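Local coordinates for protein alpha,alpha-trehalose-phosphate synthase (UDP-forming) (Burkholderia multivorans, PDB 5UOF) that is a glycosyltransferase of family 20, built on the GT-B fold with its two Rossmann-like domains, at residues P295-R300 with A422-L427; Q285-M290 with T341-L346; T204-I207 with G211-T214. All blocks are in the same frame, centred on the assembly; numbering follows the deposited sequence. Where two conformers were deposited one is given.

Contact 1 of 3, residues P295-R300 with A422-L427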
loop_
_atom_site.group_PDB
_atom_site.type_symbol
_atom_site.label_atom_id
_atom_site.label_comp_id
_atom_site.label_asym_id
_atom_site.label_seq_id
_atom_site.Cartn_x
_atom_site.Cartn_y
_atom_site.Cartn_z
ATOM N N PRO A 295 -9.889 12.134 32.254
ATOM C CA PRO A 295 -9.602 11.304 33.432
ATOM C C PRO A 295 -10.826 10.979 34.257
ATOM O O PRO A 295 -10.756 10.066 35.086
ATOM C CB PRO A 295 -8.590 12.144 34.221
ATOM C CG PRO A 295 -8.772 13.539 33.727
ATOM C CD PRO A 295 -9.186 13.431 32.299
ATOM N N GLY A 296 -11.944 11.677 34.050
ATOM C CA GLY A 296 -13.186 11.288 34.692
ATOM C C GLY A 296 -13.654 9.903 34.303
ATOM O O GLY A 296 -14.450 9.300 35.028
ATOM N N TRP A 297 -13.173 9.379 33.176
ATOM C CA TRP A 297 -13.521 8.020 32.787
ATOM C C TRP A 297 -12.718 6.962 33.528
ATOM O O TRP A 297 -13.077 5.777 33.470
ATOM C CB TRP A 297 -13.363 7.840 31.270
ATOM C CG TRP A 297 -14.591 8.319 30.562
ATOM C CD1 TRP A 297 -14.696 9.389 29.723
ATOM C CD2 TRP A 297 -15.907 7.780 30.695
ATOM N NE1 TRP A 297 -16.000 9.536 29.304
ATOM C CE2 TRP A 297 -16.764 8.562 29.889
ATOM C CE3 TRP A 297 -16.446 6.698 31.406
ATOM C CZ2 TRP A 297 -18.139 8.305 29.782
ATOM C CZ3 TRP A 297 -17.813 6.449 31.302
ATOM C CH2 TRP A 297 -18.640 7.254 30.495
ATOM N N GLN A 298 -11.645 7.346 34.208
ATOM C CA GLN A 298 -10.851 6.378 34.951
ATOM C C GLN A 298 -11.675 5.765 36.072
ATOM O O GLN A 298 -12.292 6.479 36.869
ATOM C CB GLN A 298 -9.591 7.054 35.498
ATOM C CG GLN A 298 -8.580 7.347 34.389
ATOM C CD GLN A 298 -7.345 8.065 34.896
ATOM O OE1 GLN A 298 -6.875 7.808 36.004
ATOM N NE2 GLN A 298 -6.824 8.988 34.093
ATOM N N GLY A 299 -11.704 4.432 36.116
ATOM C CA GLY A 299 -12.529 3.719 37.068
ATOM C C GLY A 299 -13.998 3.630 36.707
ATOM O O GLY A 299 -14.783 3.091 37.500
ATOM N N ARG A 300 -14.401 4.154 35.550
ATOM C CA ARG A 300 -15.796 4.181 35.152
ATOM C C ARG A 300 -16.052 3.457 33.840
ATOM O O ARG A 300 -17.200 3.413 33.389
ATOM C CB ARG A 300 -16.291 5.628 35.046
ATOM C CG ARG A 300 -16.202 6.381 36.376
ATOM C CD ARG A 300 -16.972 7.689 36.322
ATOM N NE ARG A 300 -18.412 7.484 36.465
ATOM C CZ ARG A 300 -19.093 7.727 37.581
ATOM N NH1 ARG A 300 -20.402 7.511 37.622
ATOM N NH2 ARG A 300 -18.468 8.193 38.656
ATOM N N ALA A 422 -13.289 9.435 19.567
ATOM C CA ALA A 422 -14.487 8.680 19.200
ATOM C C ALA A 422 -14.950 7.786 20.342
ATOM O O ALA A 422 -16.155 7.656 20.587
ATOM C CB ALA A 422 -14.224 7.847 17.947
ATOM N N LEU A 423 -14.010 7.174 21.061
ATOM C CA LEU A 423 -14.377 6.405 22.246
ATOM C C LEU A 423 -15.074 7.284 23.278
ATOM O O LEU A 423 -16.108 6.902 23.843
ATOM C CB LEU A 423 -13.139 5.760 22.858
ATOM C CG LEU A 423 -12.497 4.592 22.080
ATOM C CD1 LEU A 423 -11.158 4.261 22.707
ATOM C CD2 LEU A 423 -13.398 3.357 22.068
ATOM N N GLU A 424 -14.507 8.470 23.552
ATOM C CA GLU A 424 -15.127 9.361 24.528
ATOM C C GLU A 424 -16.516 9.788 24.070
ATOM O O GLU A 424 -17.465 9.801 24.864
ATOM C CB GLU A 424 -14.238 10.582 24.762
ATOM C CG GLU A 424 -14.781 11.508 25.848
ATOM C CD GLU A 424 -13.904 12.732 26.061
ATOM O OE1 GLU A 424 -12.843 12.832 25.407
ATOM O OE2 GLU A 424 -14.284 13.593 26.884
ATOM N N ARG A 425 -16.655 10.116 22.784
ATOM C CA ARG A 425 -17.951 10.513 22.255
ATOM C C ARG A 425 -18.947 9.363 22.340
ATOM O O ARG A 425 -20.107 9.554 22.727
ATOM C CB ARG A 425 -17.807 10.972 20.809
ATOM C CG ARG A 425 -19.124 11.362 20.199
ATOM C CD ARG A 425 -18.971 12.057 18.867
ATOM N NE ARG A 425 -20.282 12.307 18.279
ATOM C CZ ARG A 425 -20.479 12.651 17.018
ATOM N NH1 ARG A 425 -19.435 12.806 16.192
ATOM N NH2 ARG A 425 -21.721 12.838 16.589
ATOM N N ALA A 426 -18.500 8.158 21.990
ATOM C CA ALA A 426 -19.367 6.983 22.060
ATOM C C ALA A 426 -19.869 6.739 23.483
ATOM O O ALA A 426 -21.048 6.425 23.693
ATOM C CB ALA A 426 -18.610 5.762 21.546
ATOM N N LEU A 427 -18.981 6.857 24.470
ATOM C CA LEU A 427 -19.357 6.538 25.841
ATOM C C LEU A 427 -20.369 7.525 26.405
ATOM O O LEU A 427 -21.155 7.161 27.285
ATOM C CB LEU A 427 -18.113 6.496 26.730
ATOM C CG LEU A 427 -17.183 5.287 26.571
ATOM C CD1 LEU A 427 -15.805 5.566 27.158
ATOM C CD2 LEU A 427 -17.818 4.008 27.175
HETATM O O HOH W 1 -17.349 10.962 27.574
#

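Contact 2 of 3, residues Q285-M290 with T341-L346. With EDO (1,2-ethanediol), chain N.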
loop_
_atom_site.group_PDB
_atom_site.type_symbol
_atom_site.label_atom_id
_atom_site.label_comp_id
_atom_site.label_asym_id
_atom_site.label_seq_id
_atom_site.Cartn_x
_atom_site.Cartn_y
_atom_site.Cartn_z
ATOM N N GLN A 285 -3.746 1.645 22.646
ATOM C CA GLN A 285 -3.149 2.945 22.937
ATOM C C GLN A 285 -4.172 4.067 22.825
ATOM O O GLN A 285 -4.054 5.083 23.518
ATOM C CB GLN A 285 -1.963 3.210 22.002
ATOM C CG GLN A 285 -0.764 2.313 22.308
ATOM C CD GLN A 285 0.457 2.654 21.473
ATOM O OE1 GLN A 285 0.384 3.466 20.555
ATOM N NE2 GLN A 285 1.590 2.027 21.791
ATOM N N ALA A 286 -5.151 3.927 21.936
ATOM C CA ALA A 286 -6.184 4.954 21.861
ATOM C C ALA A 286 -7.074 4.933 23.095
ATOM O O ALA A 286 -7.539 5.988 23.534
ATOM C CB ALA A 286 -7.013 4.777 20.594
ATOM N N PHE A 287 -7.331 3.749 23.661
ATOM C CA PHE A 287 -8.068 3.683 24.921
ATOM C C PHE A 287 -7.268 4.339 26.039
ATOM O O PHE A 287 -7.819 5.078 26.865
ATOM C CB PHE A 287 -8.380 2.221 25.250
ATOM C CG PHE A 287 -9.230 2.035 26.477
ATOM C CD1 PHE A 287 -10.553 2.441 26.489
ATOM C CD2 PHE A 287 -8.706 1.434 27.616
ATOM C CE1 PHE A 287 -11.341 2.263 27.632
ATOM C CE2 PHE A 287 -9.491 1.244 28.747
ATOM C CZ PHE A 287 -10.799 1.668 28.759
ATOM N N GLU A 288 -5.961 4.076 26.073
ATOM C CA GLU A 288 -5.081 4.739 27.028
ATOM C C GLU A 288 -5.156 6.253 26.878
ATOM O O GLU A 288 -5.288 6.979 27.867
ATOM C CB GLU A 288 -3.645 4.261 26.811
ATOM C CG GLU A 288 -2.618 4.976 27.672
ATOM C CD GLU A 288 -1.190 4.717 27.216
ATOM O OE1 GLU A 288 -0.995 4.133 26.120
ATOM O OE2 GLU A 288 -0.264 5.101 27.963
ATOM N N ARG A 289 -5.080 6.737 25.636
ATOM C CA ARG A 289 -5.120 8.170 25.373
ATOM C C ARG A 289 -6.443 8.765 25.825
ATOM O O ARG A 289 -6.476 9.859 26.387
ATOM C CB ARG A 289 -4.889 8.427 23.882
ATOM C CG ARG A 289 -4.772 9.884 23.503
ATOM C CD ARG A 289 -4.138 10.048 22.112
ATOM N NE ARG A 289 -2.751 9.587 22.065
ATOM C CZ ARG A 289 -1.922 9.800 21.043
ATOM N NH1 ARG A 289 -2.337 10.463 19.972
ATOM N NH2 ARG A 289 -0.678 9.349 21.086
ATOM N N MET A 290 -7.549 8.050 25.613
ATOM C CA MET A 290 -8.826 8.564 26.089
ATOM C C MET A 290 -8.828 8.709 27.607
ATOM O O MET A 290 -9.294 9.719 28.140
ATOM C CB MET A 290 -9.963 7.654 25.629
ATOM C CG MET A 290 -11.324 8.304 25.776
ATOM S SD MET A 290 -12.564 7.081 26.197
ATOM C CE MET A 290 -12.086 6.677 27.878
ATOM N N THR A 341 -9.297 -3.011 36.731
ATOM C CA THR A 341 -8.376 -3.373 35.659
ATOM C C THR A 341 -8.829 -2.656 34.390
ATOM O O THR A 341 -9.891 -2.996 33.847
ATOM C CB THR A 341 -8.361 -4.898 35.447
ATOM O OG1 THR A 341 -7.732 -5.540 36.569
ATOM C CG2 THR A 341 -7.599 -5.275 34.176
ATOM N N PRO A 342 -8.102 -1.634 33.910
ATOM C CA PRO A 342 -8.569 -0.893 32.719
ATOM C C PRO A 342 -8.767 -1.755 31.479
ATOM O O PRO A 342 -9.775 -1.594 30.771
ATOM C CB PRO A 342 -7.461 0.151 32.511
ATOM C CG PRO A 342 -6.911 0.386 33.896
ATOM C CD PRO A 342 -7.021 -0.933 34.624
ATOM N N ILE A 343 -7.823 -2.643 31.172
ATOM C CA ILE A 343 -7.887 -3.482 29.977
ATOM C C ILE A 343 -7.869 -4.935 30.423
ATOM O O ILE A 343 -6.864 -5.416 30.965
ATOM C CB ILE A 343 -6.741 -3.208 28.994
ATOM C CG1 ILE A 343 -6.812 -1.773 28.473
ATOM C CG2 ILE A 343 -6.833 -4.186 27.804
ATOM C CD1 ILE A 343 -5.688 -1.448 27.463
ATOM N N GLN A 344 -8.983 -5.629 30.206
ATOM C CA GLN A 344 -9.026 -7.082 30.355
ATOM C C GLN A 344 -8.709 -7.695 29.000
ATOM O O GLN A 344 -9.471 -7.521 28.046
ATOM C CB GLN A 344 -10.396 -7.546 30.843
ATOM C CG GLN A 344 -10.773 -6.950 32.176
ATOM C CD GLN A 344 -12.198 -7.290 32.568
ATOM O OE1 GLN A 344 -13.012 -6.395 32.835
ATOM N NE2 GLN A 344 -12.508 -8.585 32.602
ATOM N N TYR A 345 -7.583 -8.394 28.910
ATOM C CA TYR A 345 -7.108 -8.941 27.647
ATOM C C TYR A 345 -7.128 -10.458 27.777
ATOM O O TYR A 345 -6.352 -11.038 28.549
ATOM C CB TYR A 345 -5.718 -8.396 27.307
ATOM C CG TYR A 345 -5.061 -9.089 26.153
ATOM C CD1 TYR A 345 -5.790 -9.464 25.034
ATOM C CD2 TYR A 345 -3.704 -9.381 26.186
ATOM C CE1 TYR A 345 -5.188 -10.119 23.985
ATOM C CE2 TYR A 345 -3.096 -10.032 25.142
ATOM C CZ TYR A 345 -3.843 -10.392 24.048
ATOM O OH TYR A 345 -3.235 -11.046 23.017
ATOM N N LEU A 346 -8.039 -11.092 27.035
ATOM C CA LEU A 346 -8.411 -12.490 27.233
ATOM C C LEU A 346 -8.070 -13.271 25.974
ATOM O O LEU A 346 -8.726 -13.103 24.941
ATOM C CB LEU A 346 -9.903 -12.598 27.552
ATOM C CG LEU A 346 -10.268 -11.950 28.892
ATOM C CD1 LEU A 346 -11.771 -11.696 28.991
ATOM C CD2 LEU A 346 -9.785 -12.849 30.027
HETATM C C1 EDO N . -9.436 -5.203 39.780
HETATM O O1 EDO N . -8.128 -5.252 39.193
HETATM C C2 EDO N . -9.803 -6.570 40.340
HETATM O O2 EDO N . -9.680 -7.540 39.295
#

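Contact 3 of 3, residues T204-I207 with G211-T214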
loop_
_atom_site.group_PDB
_atom_site.type_symbol
_atom_site.label_atom_id
_atom_site.label_comp_id
_atom_site.label_asym_id
_atom_site.label_seq_id
_atom_site.Cartn_x
_atom_site.Cartn_y
_atom_site.Cartn_z
ATOM N N THR A 204 -10.902 -4.111 -11.551
ATOM C CA THR A 204 -11.215 -3.509 -12.842
ATOM C C THR A 204 -10.117 -2.547 -13.280
ATOM O O THR A 204 -9.725 -2.532 -14.454
ATOM C CB THR A 204 -12.568 -2.794 -12.760
ATOM O OG1 THR A 204 -13.578 -3.750 -12.415
ATOM C CG2 THR A 204 -12.929 -2.178 -14.091
ATOM N N ASP A 205 -9.607 -1.742 -12.343
ATOM C CA ASP A 205 -8.511 -0.829 -12.649
ATOM C C ASP A 205 -7.301 -1.577 -13.190
ATOM O O ASP A 205 -6.668 -1.130 -14.150
ATOM C CB ASP A 205 -8.104 -0.042 -11.403
ATOM C CG ASP A 205 -9.045 1.114 -11.097
ATOM O OD1 ASP A 205 -9.911 1.436 -11.935
ATOM O OD2 ASP A 205 -8.903 1.704 -10.004
ATOM N N TYR A 206 -6.948 -2.701 -12.565
ATOM C CA TYR A 206 -5.814 -3.479 -13.051
ATOM C C TYR A 206 -6.035 -3.897 -14.497
ATOM O O TYR A 206 -5.161 -3.711 -15.352
ATOM C CB TYR A 206 -5.588 -4.709 -12.162
ATOM C CG TYR A 206 -4.311 -5.476 -12.490
ATOM C CD1 TYR A 206 -4.269 -6.392 -13.539
ATOM C CD2 TYR A 206 -3.154 -5.299 -11.735
ATOM C CE1 TYR A 206 -3.107 -7.089 -13.830
ATOM C CE2 TYR A 206 -1.987 -5.992 -12.030
ATOM C CZ TYR A 206 -1.974 -6.885 -13.078
ATOM O OH TYR A 206 -0.823 -7.576 -13.378
ATOM N N ILE A 207 -7.216 -4.453 -14.786
ATOM C CA ILE A 207 -7.509 -4.969 -16.125
ATOM C C ILE A 207 -7.479 -3.842 -17.153
ATOM O O ILE A 207 -6.846 -3.955 -18.210
ATOM C CB ILE A 207 -8.875 -5.682 -16.127
ATOM C CG1 ILE A 207 -8.860 -6.901 -15.201
ATOM C CG2 ILE A 207 -9.292 -6.043 -17.552
ATOM C CD1 ILE A 207 -8.093 -8.051 -15.744
ATOM N N GLY A 211 -4.105 -2.490 -19.826
ATOM C CA GLY A 211 -4.325 -2.961 -21.179
ATOM C C GLY A 211 -4.624 -4.436 -21.294
ATOM O O GLY A 211 -4.431 -5.019 -22.361
ATOM N N ILE A 212 -5.093 -5.061 -20.218
ATOM C CA ILE A 212 -5.395 -6.488 -20.253
ATOM C C ILE A 212 -6.766 -6.748 -20.860
ATOM O O ILE A 212 -6.968 -7.745 -21.565
ATOM C CB ILE A 212 -5.274 -7.057 -18.833
ATOM C CG1 ILE A 212 -3.817 -6.964 -18.410
ATOM C CG2 ILE A 212 -5.791 -8.499 -18.749
ATOM C CD1 ILE A 212 -3.641 -7.159 -16.994
ATOM N N GLY A 213 -7.718 -5.862 -20.615
ATOM C CA GLY A 213 -9.053 -6.088 -21.113
ATOM C C GLY A 213 -9.890 -4.836 -21.012
ATOM O O GLY A 213 -9.414 -3.770 -20.614
ATOM N N THR A 214 -11.157 -4.990 -21.375
ATOM C CA THR A 214 -12.067 -3.869 -21.523
ATOM C C THR A 214 -13.392 -4.208 -20.863
ATOM O O THR A 214 -13.787 -5.374 -20.788
ATOM C CB THR A 214 -12.308 -3.543 -23.004
ATOM O OG1 THR A 214 -12.744 -4.728 -23.676
ATOM C CG2 THR A 214 -11.032 -3.043 -23.663
#

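Contact 1 of 3, residues P295-R300 with A422-L427
Trp-297, in the short 3-10 turn 295-297, faces Glu-424 and Leu-427 of helix 416-428 across backbones that stay 8.5 Å apart, CA of Trp-297 to CA of Glu-424, and side chains fill the space between. The CG of Trp-297 stands beside the backbone N and anti to the carbonyl carbon (chi1 -84°), and its CB bond points toward the helix. Leu-427 supplies the apolar half of the contact. Its CD1 sits over one face of the indole, 4.2 Å from the centroid of the six-membered ring and 13° off the ring normal, a CH-pi contact. Closer still is its CB, 3.5 Å from CZ2 of Trp-297. A branched aliphatic chain fits here, with CD1 over the centre of the six-membered ring and CB against CZ2 on the same face. The polar half is carried by a water in the plane of the indole at its edge. It accepts from Trp-297 NE1 at 2.6 Å and donates to the Glu-424 backbone O at 3.0 Å, so the N-H of the ring is satisfied although it meets no protein acceptor across the contact. The aliphatic CG of Glu-424 lies 4.2 Å from NE1 of Trp-297. This is helix-and-loop packing on the parallel sheet of a Rossmann-like GT-B domain. In the conformer given, Met-290 of helix 280-293 lies among Trp-297, Glu-424 and Leu-427. On the sheet side, Leu-427 rests on Val-268 of strand 266-271 and Val-364 of strand 364-367, while Trp-297 and Leu-427 both touch Lys-266.

Contact 2 of 3, residues Q285-M290 with T341-L346
Phe-287 of helix 280-293 sets its ring obliquely against Pro-342 O and Ile-343 CG1, where the chain enters strand 343-346, an outer strand of the parallel sheet. This is the tight part, and all three residues are buried. With CG anti to the backbone N (chi1 -176°), the ring is carried toward the strand. Its CD2 comes 3.8 Å from CG1 of Ile-343, whose own stem leaves the backbone obliquely but brings its end nearer. CE2 of Phe-287 lies 3.5 Å from the carbonyl O of Pro-342, and 4.4 Å from the CB of the same proline. That carbonyl pairs with Leu-303 of strand 301-306, and a proline has no N-H to leave without a partner; Ile-343 N is bonded to Asn-332 OD1 of helix 314-335. The buried polar groups beside the ring thus have partners of their own. A beta-branched isoleucine suits a strand. Glu-288, also buried, leads its carboxylate away from the strand, and its OE2 is held by both Arg-330 and Arg-334 of helix 314-335.

The outer margin is looser and exposed at Thr-341, which does not touch the helix; its OG1 shares a hydrogen bond of 2.7 Å with O1 of a 1,2-ethanediol that probably came from the crystallisation liquor. Between helix and strand, then, cohesion comes from mainly apolar packing, with one ring carbon against a backbone carbonyl, and the directed bonds are left to the sheet and the flanking helix.

Contact 3 of 3, residues T204-I207 with G211-T214
Gly-211 begins the return from helix 197-209, its N 3.5 Å from Ile-207 O, a close approach rather than a bond. Its positive phi of 72° is easily reached by glycine, which has no side chain to clash with its backbone, and it reverses the chain at the helix end. The N of Gly-211 bonds instead to Glu-208 O. Ile-212 comes next, with its CB directed toward the helix. Its N donates to Ile-207 O over 2.9 Å, and the donor lies nearly on the line of the carbonyl bond (C=O...N angle 160°). These two bonds, with Gly-211 as the C-prime residue, make a Schellman motif, the common C-terminal cap of a helix. The motif is often joined by an apolar pair across the turn, and here Ile-207 and Ile-212 provide it, CD1 of Ile-207 being 3.8 Å from CG2 of Ile-212, with the two side chains crossing at about a right angle. The other branch of Ile-212, with CG1 anti to the carbonyl carbon, sends CD1 to ring carbons CD1 and CE1 of Tyr-206, unusually close to CE1 at 3.2 Å. The Tyr-206 hydroxyl is hydrogen-bonded to His-179. At Gly-213, N gives Ile-207 O a second bond, of 3.2 Å, from 52° above the carbonyl plane. CG2 of Ile-207 lies 3.6 Å from CA of Gly-213, leaving little room on that side, which suits glycine. The CB bond of Thr-214 points away from the helix, as a polar residue on an exposed strand may, and its backbone pairs with His-222 of strand 221-223. On the helix, Asp-205 OD2 forms a salt bridge with Arg-209 of the second subunit.

Contacts 1 and 2 lie in the parallel-sheet domain and meet at helix 280-293: their centres are 11 Å apart, and in the conformer given they touch through Met-290. Contact 3 stands apart at the edge of the other, mixed sheet, about 48 Å from contact 1 between centres. Contact 2 is the buried one and largely apolar. Contacts 1 and 3 are both partly buried, contact 3 having two exposed residues among those that touch; contact 1 adds a bridging water, while contact 3 relies on backbone hydrogen bonds as well as isoleucine packing. The first two join elements distant in sequence, whereas 204-207 with 211-214 closes a local helix-to-strand turn.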